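Local coordinates for beta-1,3-1,4-glucanase (PDB 5H4R), which probably hydrolyses mixed-linkage beta-1,3-1,4-glucans such as lichenan, as a family 5 glycoside hydrolase built on a TIM barrel with a glucan-binding cleft, at residues Ala31-Pro36 and Phe307-Tyr312; Tyr248-Glu253 and Tyr312-Ser317; Tyr277-Gln282 and Gln337-Phe342. The protein carries 1 engineered substitution. All blocks are in the same frame, centred on the assembly; numbering follows the deposited sequence.

Interaction 1 of 3, residues Ala31-Pro36 and Phe307-Tyr312; sequences ASRKIP and FMDKLY
Tyr312 and Arg33 lie across one another where the extended N-terminal arm of this TIM barrel passes along helix 298-316, one of the helices of its outer layer. The example illustrates how a tyrosine can hold a segment without regular structure by its hydroxyl while offering its ring to a charged side chain. Tyr312 leaves the helix with CG anti to the backbone N (chi1 175°), a setting that sends the ring outward to the arm. At its far end Tyr312 OH donates to Lys34 O over only 2.5 Å; the donor lies in the carbonyl plane on a lone pair, and the oxygen meets the ring at its edge, in the ring plane. Arg33 occupies one face of the same ring. Its chain is bent at chi2 and chi3 and folds back over the tyrosine, Arg33 CB standing 3.6 Å from Tyr312 CZ. The guanidinium is inclined to the ring by 44° and is therefore not stacked flat, yet Arg33 NH2 comes within 3.4 Å of Tyr312 CE2. Ile35 adds a lighter apolar touch at the ring edge through CD1. Beyond the tyrosine, the guanidinium reaches Asp309, one helical turn earlier, in a rather long salt bridge of 3.6 Å between Arg33 NH1 and Asp309 OD1, the planes of the two groups 76° apart. Asp309 OD1 has its stronger partner in Arg353 NE, so the carboxylate probably balances two arginines at this surface site. A backbone hydrogen bond between Arg33 and Ala352 ties the arm to the end of helix 336-352 as well. One water, in the guanidinium plane, accepts from Arg33 NH2 at 2.9 Å and donates weakly to Asp309 O.

Interaction 2 of 3, residues Tyr248-Glu253 and Tyr312-Ser317; sequences YVLIDE and YDKFVS
Lys314 reaches straight from helix 298-316 to Val249 and Leu250, at the C-terminal end of the short helix 247-250, where the last carbonyls of a helix generally lack N-H partners from a following turn. That a lysine can serve such an end is a general principle, and here the geometry is plain. The first torsion, chi1 -175°, swings Lys314 CG away from its backbone N, and with every later torsion extended the chain delivers its ammonium group to the carbonyls. Lys314 NZ donates to Val249 O at 2.9 Å, from a position tilted 20° out of the carbonyl plane, and more weakly to Leu250 O at 3.1 Å. Ile251 O is equally near, but at a poor angle for a bond. Two waters accept from the same nitrogen; one of them also donates to Asp252 OD1, linking opposite charges that do not touch.

Leu250 runs antiparallel to the lysine's aliphatic part, its CD2 lying 4.0 Å from Lys314 CB. On the buried side, Val249 meets the end of the Phe315 ring at about a right angle, Val249 CG2 being 4.0 Å from Phe315 CE2. Lys314 CG lies over the centre of one face of that ring, while Val249 O comes to its edge. Both Val249 and Phe315 continue inward onto Ile269 of strand 267-272. The apolar layer between outer helices and barrel strands is characteristic of the TIM barrel; here the lysine closes its outer side by binding the end of helix 247-250.

Interaction 3 of 3, residues Tyr277-Gln282 and Gln337-Phe342; sequences YNFALQ and QSRVEF
Ala280 and Arg339 bring the two backbones nearest, with CA atoms 8.4 Å apart, just where helix 277-280 gives out and Tyr277 O accepts from both Leu281 N and Gln282 N on opposite faces of its plane. The wide spacing is filled by Phe279, a clear case of one aromatic residue packed against the surface of a neighbouring helix. A chi1 of 173° extends the side chain away from its own backbone N, and its ring packs among the side chains of Ser338, Arg339 and Phe342, on one side of helix 336-352. Phe279 CE1 rests 3.8 Å from Ser338 CB and its CZ 4.0 Å from Arg339 CG, so the polar residues offer carbon here; their polar ends bond elsewhere, Ser338 OG to Trp293 N and Arg339 NH1 to Ala329 O. One turn on, Phe342 meets the ring at CE2: its CG lies near the plane of the Phe279 ring, 3.8 Å from Phe279 CE2. The two rings are inclined by 53° with centroids 5.5 Å apart, an oblique pairing. Ala280 CB completes the contact loosely against Phe342 CZ. Trp293 joins both phenylalanines, meeting Phe342 edge-to-face. The short helix 277-280 follows barrel strand 267-272, whereas helix 336-352 follows the adjacent strand 322-327 and also packs against helix 385-395, through Val340 and Arg339.

The three contacts show how the excursions of one barrel are fastened to its outer helices. Interactions 1 and 2 are direct neighbours, their centres 11 Å apart: they share Tyr312 and helix 298-316, and they touch where Lys310 CB meets Leu250 CD1 at 3.5 Å. Interaction 3 stands apart, about 22 Å from interaction 1 and 25 Å from interaction 2 between centres, though its helix 336-352 is hydrogen-bonded to Arg33 through Ala352 and packs on Met308 of helix 298-316. It is also the one that borders the glucan site: Leu281 touches bound glucose units and the Ala280 side chain is about 9 Å from one, against about 12 Å for Val249 in interaction 2.

Interaction 1 of 3, residues Ala31-Pro36 and Phe307-Tyr312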
loop_
_atom_site.group_PDB
_atom_site.type_symbol
_atom_site.label_atom_id
_atom_site.label_comp_id
_atom_site.label_asym_id
_atom_site.label_seq_id
_atom_site.Cartn_x
_atom_site.Cartn_y
_atom_site.Cartn_z
ATOM N N ALA A 31 -20.063 5.879 14.802
ATOM C CA ALA A 31 -21.225 5.636 13.962
ATOM C C ALA A 31 -20.823 5.452 12.499
ATOM O O ALA A 31 -19.941 6.143 11.988
ATOM C CB ALA A 31 -22.210 6.800 14.094
ATOM N N SER A 32 -21.468 4.503 11.822
ATOM C CA SER A 32 -21.219 4.326 10.397
ATOM C C SER A 32 -21.790 5.509 9.617
ATOM O O SER A 32 -22.852 6.046 9.944
ATOM C CB SER A 32 -21.829 3.019 9.881
ATOM O OG SER A 32 -21.528 2.823 8.496
ATOM N N ARG A 33 -21.058 5.930 8.596
ATOM C CA ARG A 33 -21.535 6.919 7.655
ATOM C C ARG A 33 -22.360 6.233 6.568
ATOM O O ARG A 33 -22.342 5.006 6.415
ATOM C CB ARG A 33 -20.357 7.672 7.027
ATOM C CG ARG A 33 -19.433 8.405 8.025
ATOM C CD ARG A 33 -20.126 9.502 8.789
ATOM N NE ARG A 33 -20.254 10.714 7.998
ATOM C CZ ARG A 33 -19.218 11.495 7.698
ATOM N NH1 ARG A 33 -17.977 11.176 8.127
ATOM N NH2 ARG A 33 -19.422 12.568 6.963
ATOM N N LYS A 34 -23.086 7.032 5.799
ATOM C CA LYS A 34 -23.776 6.488 4.634
ATOM C C LYS A 34 -22.743 6.084 3.602
ATOM O O LYS A 34 -21.909 6.905 3.205
ATOM C CB LYS A 34 -24.746 7.510 4.052
ATOM C CG LYS A 34 -25.480 7.006 2.839
ATOM C CD LYS A 34 -26.458 5.883 3.211
ATOM C CE LYS A 34 -27.394 5.528 2.049
ATOM N NZ LYS A 34 -26.683 4.851 0.921
ATOM N N ILE A 35 -22.772 4.824 3.191
ATOM C CA ILE A 35 -21.861 4.290 2.185
ATOM C C ILE A 35 -22.686 3.978 0.940
ATOM O O ILE A 35 -23.654 3.198 1.021
ATOM C CB ILE A 35 -21.121 3.034 2.674
ATOM C CG1 ILE A 35 -20.529 3.225 4.090
ATOM C CG2 ILE A 35 -20.045 2.633 1.656
ATOM C CD1 ILE A 35 -19.669 4.431 4.238
ATOM N N PRO A 36 -22.409 4.602 -0.203
ATOM C CA PRO A 36 -23.208 4.297 -1.394
ATOM C C PRO A 36 -23.171 2.815 -1.722
ATOM O O PRO A 36 -22.143 2.148 -1.582
ATOM C CB PRO A 36 -22.556 5.145 -2.488
ATOM C CG PRO A 36 -21.960 6.302 -1.707
ATOM C CD PRO A 36 -21.475 5.725 -0.432
ATOM N N PHE A 307 -8.032 13.005 8.121
ATOM C CA PHE A 307 -7.797 12.635 6.732
ATOM C C PHE A 307 -8.881 11.678 6.240
ATOM O O PHE A 307 -9.266 11.729 5.071
ATOM C CB PHE A 307 -6.367 12.066 6.548
ATOM C CG PHE A 307 -6.238 10.588 6.799
ATOM C CD1 PHE A 307 -6.427 9.653 5.774
ATOM C CD2 PHE A 307 -5.871 10.124 8.037
ATOM C CE1 PHE A 307 -6.303 8.313 6.017
ATOM C CE2 PHE A 307 -5.746 8.769 8.282
ATOM C CZ PHE A 307 -5.948 7.861 7.257
ATOM N N MET A 308 -9.415 10.834 7.118
ATOM C CA MET A 308 -10.458 9.913 6.691
ATOM C C MET A 308 -11.740 10.665 6.374
ATOM O O MET A 308 -12.435 10.344 5.395
ATOM C CB MET A 308 -10.678 8.858 7.766
ATOM C CG MET A 308 -9.496 7.937 7.959
ATOM S SD MET A 308 -9.973 6.580 9.011
ATOM C CE MET A 308 -8.455 5.657 9.059
ATOM N N ASP A 309 -12.059 11.689 7.171
ATOM C CA ASP A 309 -13.207 12.531 6.864
ATOM C C ASP A 309 -13.074 13.187 5.495
ATOM O O ASP A 309 -14.043 13.256 4.731
ATOM C CB ASP A 309 -13.372 13.623 7.916
ATOM C CG ASP A 309 -13.998 13.123 9.204
ATOM O OD1 ASP A 309 -14.671 12.059 9.200
ATOM O OD2 ASP A 309 -13.822 13.828 10.231
ATOM N N LYS A 310 -11.881 13.695 5.166
ATOM C CA LYS A 310 -11.731 14.386 3.894
ATOM C C LYS A 310 -11.837 13.412 2.724
ATOM O O LYS A 310 -12.403 13.755 1.674
ATOM C CB LYS A 310 -10.397 15.137 3.845
ATOM C CG LYS A 310 -10.227 16.225 4.908
ATOM C CD LYS A 310 -11.176 17.357 4.741
ATOM C CE LYS A 310 -12.393 17.282 5.674
ATOM N NZ LYS A 310 -13.253 18.526 5.568
ATOM N N LEU A 311 -11.289 12.201 2.888
ATOM C CA LEU A 311 -11.390 11.168 1.857
ATOM C C LEU A 311 -12.826 10.685 1.691
ATOM O O LEU A 311 -13.276 10.427 0.563
ATOM C CB LEU A 311 -10.470 9.998 2.192
ATOM C CG LEU A 311 -8.968 10.248 2.086
ATOM C CD1 LEU A 311 -8.205 9.037 2.554
ATOM C CD2 LEU A 311 -8.535 10.617 0.667
ATOM N N TYR A 312 -13.562 10.538 2.794
ATOM C CA TYR A 312 -14.979 10.214 2.686
ATOM C C TYR A 312 -15.734 11.314 1.935
ATOM O O TYR A 312 -16.550 11.028 1.049
ATOM C CB TYR A 312 -15.570 9.985 4.076
ATOM C CG TYR A 312 -17.050 9.773 4.052
ATOM C CD1 TYR A 312 -17.580 8.523 3.791
ATOM C CD2 TYR A 312 -17.927 10.835 4.242
ATOM C CE1 TYR A 312 -18.944 8.324 3.747
ATOM C CE2 TYR A 312 -19.302 10.654 4.190
ATOM C CZ TYR A 312 -19.807 9.391 3.942
ATOM O OH TYR A 312 -21.185 9.213 3.909
HETATM O O HOH W 1 -16.739 13.647 6.790
#

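Interaction 2 of 3, residues Tyr248-Glu253 and Tyr312-Ser317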
loop_
_atom_site.group_PDB
_atom_site.type_symbol
_atom_site.label_atom_id
_atom_site.label_comp_id
_atom_site.label_asym_id
_atom_site.label_seq_id
_atom_site.Cartn_x
_atom_site.Cartn_y
_atom_site.Cartn_z
ATOM N N TYR A 248 -2.629 14.767 -1.202
ATOM C CA TYR A 248 -2.308 15.028 -2.596
ATOM C C TYR A 248 -3.189 14.223 -3.541
ATOM O O TYR A 248 -3.023 14.311 -4.759
ATOM C CB TYR A 248 -0.800 14.823 -2.838
ATOM C CG TYR A 248 -0.034 15.747 -1.919
ATOM C CD1 TYR A 248 -0.439 17.075 -1.750
ATOM C CD2 TYR A 248 1.055 15.292 -1.181
ATOM C CE1 TYR A 248 0.228 17.922 -0.855
ATOM C CE2 TYR A 248 1.721 16.137 -0.290
ATOM C CZ TYR A 248 1.293 17.435 -0.133
ATOM O OH TYR A 248 1.944 18.262 0.758
ATOM N N VAL A 249 -4.186 13.508 -3.007
ATOM C CA VAL A 249 -5.369 13.188 -3.793
ATOM C C VAL A 249 -6.520 14.111 -3.456
ATOM O O VAL A 249 -7.502 14.157 -4.218
ATOM C CB VAL A 249 -5.813 11.717 -3.634
ATOM C CG1 VAL A 249 -4.788 10.790 -4.302
ATOM C CG2 VAL A 249 -6.029 11.362 -2.182
ATOM N N LEU A 250 -6.422 14.877 -2.359
ATOM C CA LEU A 250 -7.471 15.805 -1.973
ATOM C C LEU A 250 -7.351 17.139 -2.698
ATOM O O LEU A 250 -8.369 17.826 -2.869
ATOM C CB LEU A 250 -7.457 16.000 -0.452
ATOM C CG LEU A 250 -7.896 14.760 0.340
ATOM C CD1 LEU A 250 -7.591 14.955 1.839
ATOM C CD2 LEU A 250 -9.365 14.429 0.127
ATOM N N ILE A 251 -6.141 17.512 -3.132
ATOM C CA ILE A 251 -5.974 18.733 -3.908
ATOM C C ILE A 251 -6.780 18.657 -5.200
ATOM O O ILE A 251 -6.970 17.578 -5.790
ATOM C CB ILE A 251 -4.493 19.015 -4.222
ATOM C CG1 ILE A 251 -3.850 17.833 -4.934
ATOM C CG2 ILE A 251 -3.727 19.403 -2.934
ATOM C CD1 ILE A 251 -2.393 18.092 -5.403
ATOM N N ASP A 252 -7.218 19.834 -5.667
ATOM C CA ASP A 252 -7.997 19.922 -6.903
ATOM C C ASP A 252 -7.199 19.424 -8.099
ATOM O O ASP A 252 -7.775 18.942 -9.082
ATOM C CB ASP A 252 -8.432 21.368 -7.152
ATOM C CG ASP A 252 -9.427 21.867 -6.137
ATOM O OD1 ASP A 252 -10.046 21.042 -5.424
ATOM O OD2 ASP A 252 -9.609 23.100 -6.082
ATOM N N GLU A 253 -5.873 19.541 -8.039
ATOM C CA GLU A 253 -5.034 19.217 -9.177
ATOM C C GLU A 253 -4.896 17.718 -9.421
ATOM O O GLU A 253 -4.429 17.341 -10.499
ATOM C CB GLU A 253 -3.644 19.836 -8.992
ATOM C CG GLU A 253 -3.636 21.352 -9.152
ATOM C CD GLU A 253 -3.920 22.108 -7.863
ATOM O OE1 GLU A 253 -4.308 21.490 -6.850
ATOM O OE2 GLU A 253 -3.764 23.345 -7.877
ATOM N N TYR A 312 -13.562 10.538 2.794
ATOM C CA TYR A 312 -14.979 10.214 2.686
ATOM C C TYR A 312 -15.734 11.314 1.935
ATOM O O TYR A 312 -16.550 11.028 1.049
ATOM C CB TYR A 312 -15.570 9.985 4.076
ATOM C CG TYR A 312 -17.050 9.773 4.052
ATOM C CD1 TYR A 312 -17.580 8.523 3.791
ATOM C CD2 TYR A 312 -17.927 10.835 4.242
ATOM C CE1 TYR A 312 -18.944 8.324 3.747
ATOM C CE2 TYR A 312 -19.302 10.654 4.190
ATOM C CZ TYR A 312 -19.807 9.391 3.942
ATOM O OH TYR A 312 -21.185 9.213 3.909
ATOM N N ASP A 313 -15.434 12.588 2.230
ATOM C CA ASP A 313 -16.145 13.687 1.589
ATOM C C ASP A 313 -15.896 13.707 0.088
ATOM O O ASP A 313 -16.826 13.887 -0.711
ATOM C CB ASP A 313 -15.722 15.033 2.180
ATOM C CG ASP A 313 -16.174 15.238 3.607
ATOM O OD1 ASP A 313 -17.006 14.457 4.111
ATOM O OD2 ASP A 313 -15.693 16.223 4.222
ATOM N N LYS A 314 -14.632 13.563 -0.324
ATOM C CA LYS A 314 -14.299 13.759 -1.732
ATOM C C LYS A 314 -14.620 12.529 -2.571
ATOM O O LYS A 314 -15.047 12.660 -3.730
ATOM C CB LYS A 314 -12.814 14.104 -1.887
ATOM C CG LYS A 314 -12.458 14.443 -3.321
ATOM C CD LYS A 314 -11.057 15.058 -3.484
ATOM C CE LYS A 314 -10.803 15.392 -4.938
ATOM N NZ LYS A 314 -9.462 16.001 -5.171
ATOM N N PHE A 315 -14.411 11.335 -2.013
ATOM C CA PHE A 315 -14.464 10.107 -2.801
ATOM C C PHE A 315 -15.569 9.162 -2.342
ATOM O O PHE A 315 -16.497 8.922 -3.107
ATOM C CB PHE A 315 -13.114 9.403 -2.763
ATOM C CG PHE A 315 -11.987 10.219 -3.335
ATOM C CD1 PHE A 315 -12.000 10.606 -4.659
ATOM C CD2 PHE A 315 -10.910 10.577 -2.550
ATOM C CE1 PHE A 315 -10.944 11.346 -5.212
ATOM C CE2 PHE A 315 -9.872 11.330 -3.098
ATOM C CZ PHE A 315 -9.904 11.710 -4.420
ATOM N N VAL A 316 -15.481 8.583 -1.142
ATOM C CA VAL A 316 -16.390 7.485 -0.796
ATOM C C VAL A 316 -17.843 7.937 -0.886
ATOM O O VAL A 316 -18.709 7.210 -1.397
ATOM C CB VAL A 316 -16.076 6.938 0.600
ATOM C CG1 VAL A 316 -17.071 5.850 0.960
ATOM C CG2 VAL A 316 -14.644 6.422 0.669
ATOM N N SER A 317 -18.146 9.114 -0.329
ATOM C CA SER A 317 -19.521 9.606 -0.309
ATOM C C SER A 317 -20.070 9.808 -1.709
ATOM O O SER A 317 -21.294 9.847 -1.893
ATOM C CB SER A 317 -19.596 10.931 0.473
ATOM O OG SER A 317 -18.989 11.989 -0.254
HETATM O O HOH W 2 -9.472 16.181 -7.934
HETATM O O HOH W 3 -10.831 18.617 -4.893
#

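Interaction 3 of 3, residues Tyr277-Gln282 and Gln337-Phe342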
loop_
_atom_site.group_PDB
_atom_site.type_symbol
_atom_site.label_atom_id
_atom_site.label_comp_id
_atom_site.label_asym_id
_atom_site.label_seq_id
_atom_site.Cartn_x
_atom_site.Cartn_y
_atom_site.Cartn_z
ATOM N N TYR A 277 1.569 10.753 13.033
ATOM C CA TYR A 277 2.946 10.422 12.673
ATOM C C TYR A 277 3.840 10.259 13.900
ATOM O O TYR A 277 4.637 9.311 13.972
ATOM C CB TYR A 277 3.491 11.511 11.752
ATOM C CG TYR A 277 4.972 11.419 11.492
ATOM C CD1 TYR A 277 5.473 10.515 10.549
ATOM C CD2 TYR A 277 5.865 12.212 12.179
ATOM C CE1 TYR A 277 6.813 10.416 10.329
ATOM C CE2 TYR A 277 7.215 12.110 11.945
ATOM C CZ TYR A 277 7.674 11.214 11.021
ATOM O OH TYR A 277 9.045 11.150 10.814
ATOM N N ASN A 278 3.730 11.173 14.868
ATOM C CA ASN A 278 4.666 11.169 15.993
ATOM C C ASN A 278 4.542 9.894 16.823
ATOM O O ASN A 278 5.531 9.449 17.436
ATOM C CB ASN A 278 4.496 12.424 16.859
ATOM C CG ASN A 278 3.097 12.588 17.473
ATOM O OD1 ASN A 278 2.189 11.819 17.228
ATOM N ND2 ASN A 278 2.947 13.616 18.298
ATOM N N PHE A 279 3.357 9.272 16.836
ATOM C CA PHE A 279 3.135 7.979 17.477
ATOM C C PHE A 279 3.482 6.793 16.577
ATOM O O PHE A 279 4.214 5.887 16.984
ATOM C CB PHE A 279 1.667 7.845 17.922
ATOM C CG PHE A 279 1.327 6.491 18.424
ATOM C CD1 PHE A 279 1.776 6.056 19.646
ATOM C CD2 PHE A 279 0.574 5.613 17.646
ATOM C CE1 PHE A 279 1.491 4.789 20.094
ATOM C CE2 PHE A 279 0.288 4.353 18.102
ATOM C CZ PHE A 279 0.729 3.940 19.318
ATOM N N ALA A 280 2.954 6.788 15.353
ATOM C CA ALA A 280 2.931 5.588 14.529
ATOM C C ALA A 280 4.241 5.311 13.804
ATOM O O ALA A 280 4.626 4.152 13.664
ATOM C CB ALA A 280 1.813 5.726 13.514
ATOM N N LEU A 281 4.916 6.347 13.322
ATOM C CA LEU A 281 6.015 6.163 12.379
ATOM C C LEU A 281 7.304 6.849 12.809
ATOM O O LEU A 281 8.384 6.318 12.552
ATOM C CB LEU A 281 5.568 6.649 11.012
ATOM C CG LEU A 281 6.604 6.614 9.892
ATOM C CD1 LEU A 281 7.093 5.212 9.664
ATOM C CD2 LEU A 281 5.965 7.181 8.618
ATOM N N GLN A 282 7.230 8.008 13.468
ATOM C CA GLN A 282 8.435 8.663 13.954
ATOM C C GLN A 282 9.211 7.731 14.877
ATOM O O GLN A 282 8.633 7.025 15.705
ATOM C CB GLN A 282 8.083 9.964 14.688
ATOM C CG GLN A 282 9.286 10.794 15.004
ATOM C CD GLN A 282 8.915 12.198 15.456
ATOM O OE1 GLN A 282 7.791 12.448 15.881
ATOM N NE2 GLN A 282 9.860 13.120 15.364
ATOM N N GLN A 337 -0.300 -1.804 24.692
ATOM C CA GLN A 337 -1.666 -1.342 24.922
ATOM C C GLN A 337 -2.001 -0.167 24.011
ATOM O O GLN A 337 -3.104 -0.101 23.441
ATOM C CB GLN A 337 -1.848 -0.955 26.389
ATOM C CG GLN A 337 -3.235 -0.453 26.688
ATOM C CD GLN A 337 -4.293 -1.530 26.497
ATOM O OE1 GLN A 337 -4.108 -2.696 26.904
ATOM N NE2 GLN A 337 -5.425 -1.144 25.912
ATOM N N SER A 338 -1.066 0.781 23.857
ATOM C CA SER A 338 -1.306 1.899 22.941
ATOM C C SER A 338 -1.491 1.430 21.503
ATOM O O SER A 338 -2.357 1.934 20.779
ATOM C CB SER A 338 -0.157 2.902 22.988
ATOM O OG SER A 338 -0.123 3.626 24.205
ATOM N N ARG A 339 -0.644 0.505 21.041
ATOM C CA ARG A 339 -0.751 0.059 19.661
ATOM C C ARG A 339 -2.027 -0.753 19.430
ATOM O O ARG A 339 -2.613 -0.684 18.341
ATOM C CB ARG A 339 0.493 -0.723 19.275
ATOM C CG ARG A 339 1.737 0.114 19.272
ATOM C CD ARG A 339 2.792 -0.449 18.356
ATOM N NE ARG A 339 3.280 -1.730 18.856
ATOM C CZ ARG A 339 3.751 -2.736 18.115
ATOM N NH1 ARG A 339 3.803 -2.680 16.785
ATOM N NH2 ARG A 339 4.183 -3.820 18.726
ATOM N N VAL A 340 -2.491 -1.484 20.448
ATOM C CA VAL A 340 -3.772 -2.200 20.380
ATOM C C VAL A 340 -4.942 -1.220 20.242
ATOM O O VAL A 340 -5.824 -1.374 19.377
ATOM C CB VAL A 340 -3.920 -3.103 21.617
ATOM C CG1 VAL A 340 -5.350 -3.601 21.800
ATOM C CG2 VAL A 340 -2.953 -4.280 21.559
ATOM N N GLU A 341 -4.968 -0.181 21.079
ATOM C CA GLU A 341 -6.047 0.797 20.978
ATOM C C GLU A 341 -6.009 1.526 19.640
ATOM O O GLU A 341 -7.055 1.722 19.000
ATOM C CB GLU A 341 -5.975 1.787 22.135
ATOM C CG GLU A 341 -6.326 1.168 23.478
ATOM C CD GLU A 341 -6.231 2.138 24.661
ATOM O OE1 GLU A 341 -6.536 3.349 24.508
ATOM O OE2 GLU A 341 -5.825 1.686 25.764
ATOM N N PHE A 342 -4.809 1.943 19.210
ATOM C CA PHE A 342 -4.618 2.558 17.900
ATOM C C PHE A 342 -5.184 1.687 16.787
ATOM O O PHE A 342 -5.888 2.181 15.893
ATOM C CB PHE A 342 -3.120 2.796 17.668
ATOM C CG PHE A 342 -2.747 3.117 16.249
ATOM C CD1 PHE A 342 -2.806 4.404 15.761
ATOM C CD2 PHE A 342 -2.286 2.107 15.403
ATOM C CE1 PHE A 342 -2.442 4.681 14.439
ATOM C CE2 PHE A 342 -1.919 2.374 14.097
ATOM C CZ PHE A 342 -1.989 3.658 13.611
#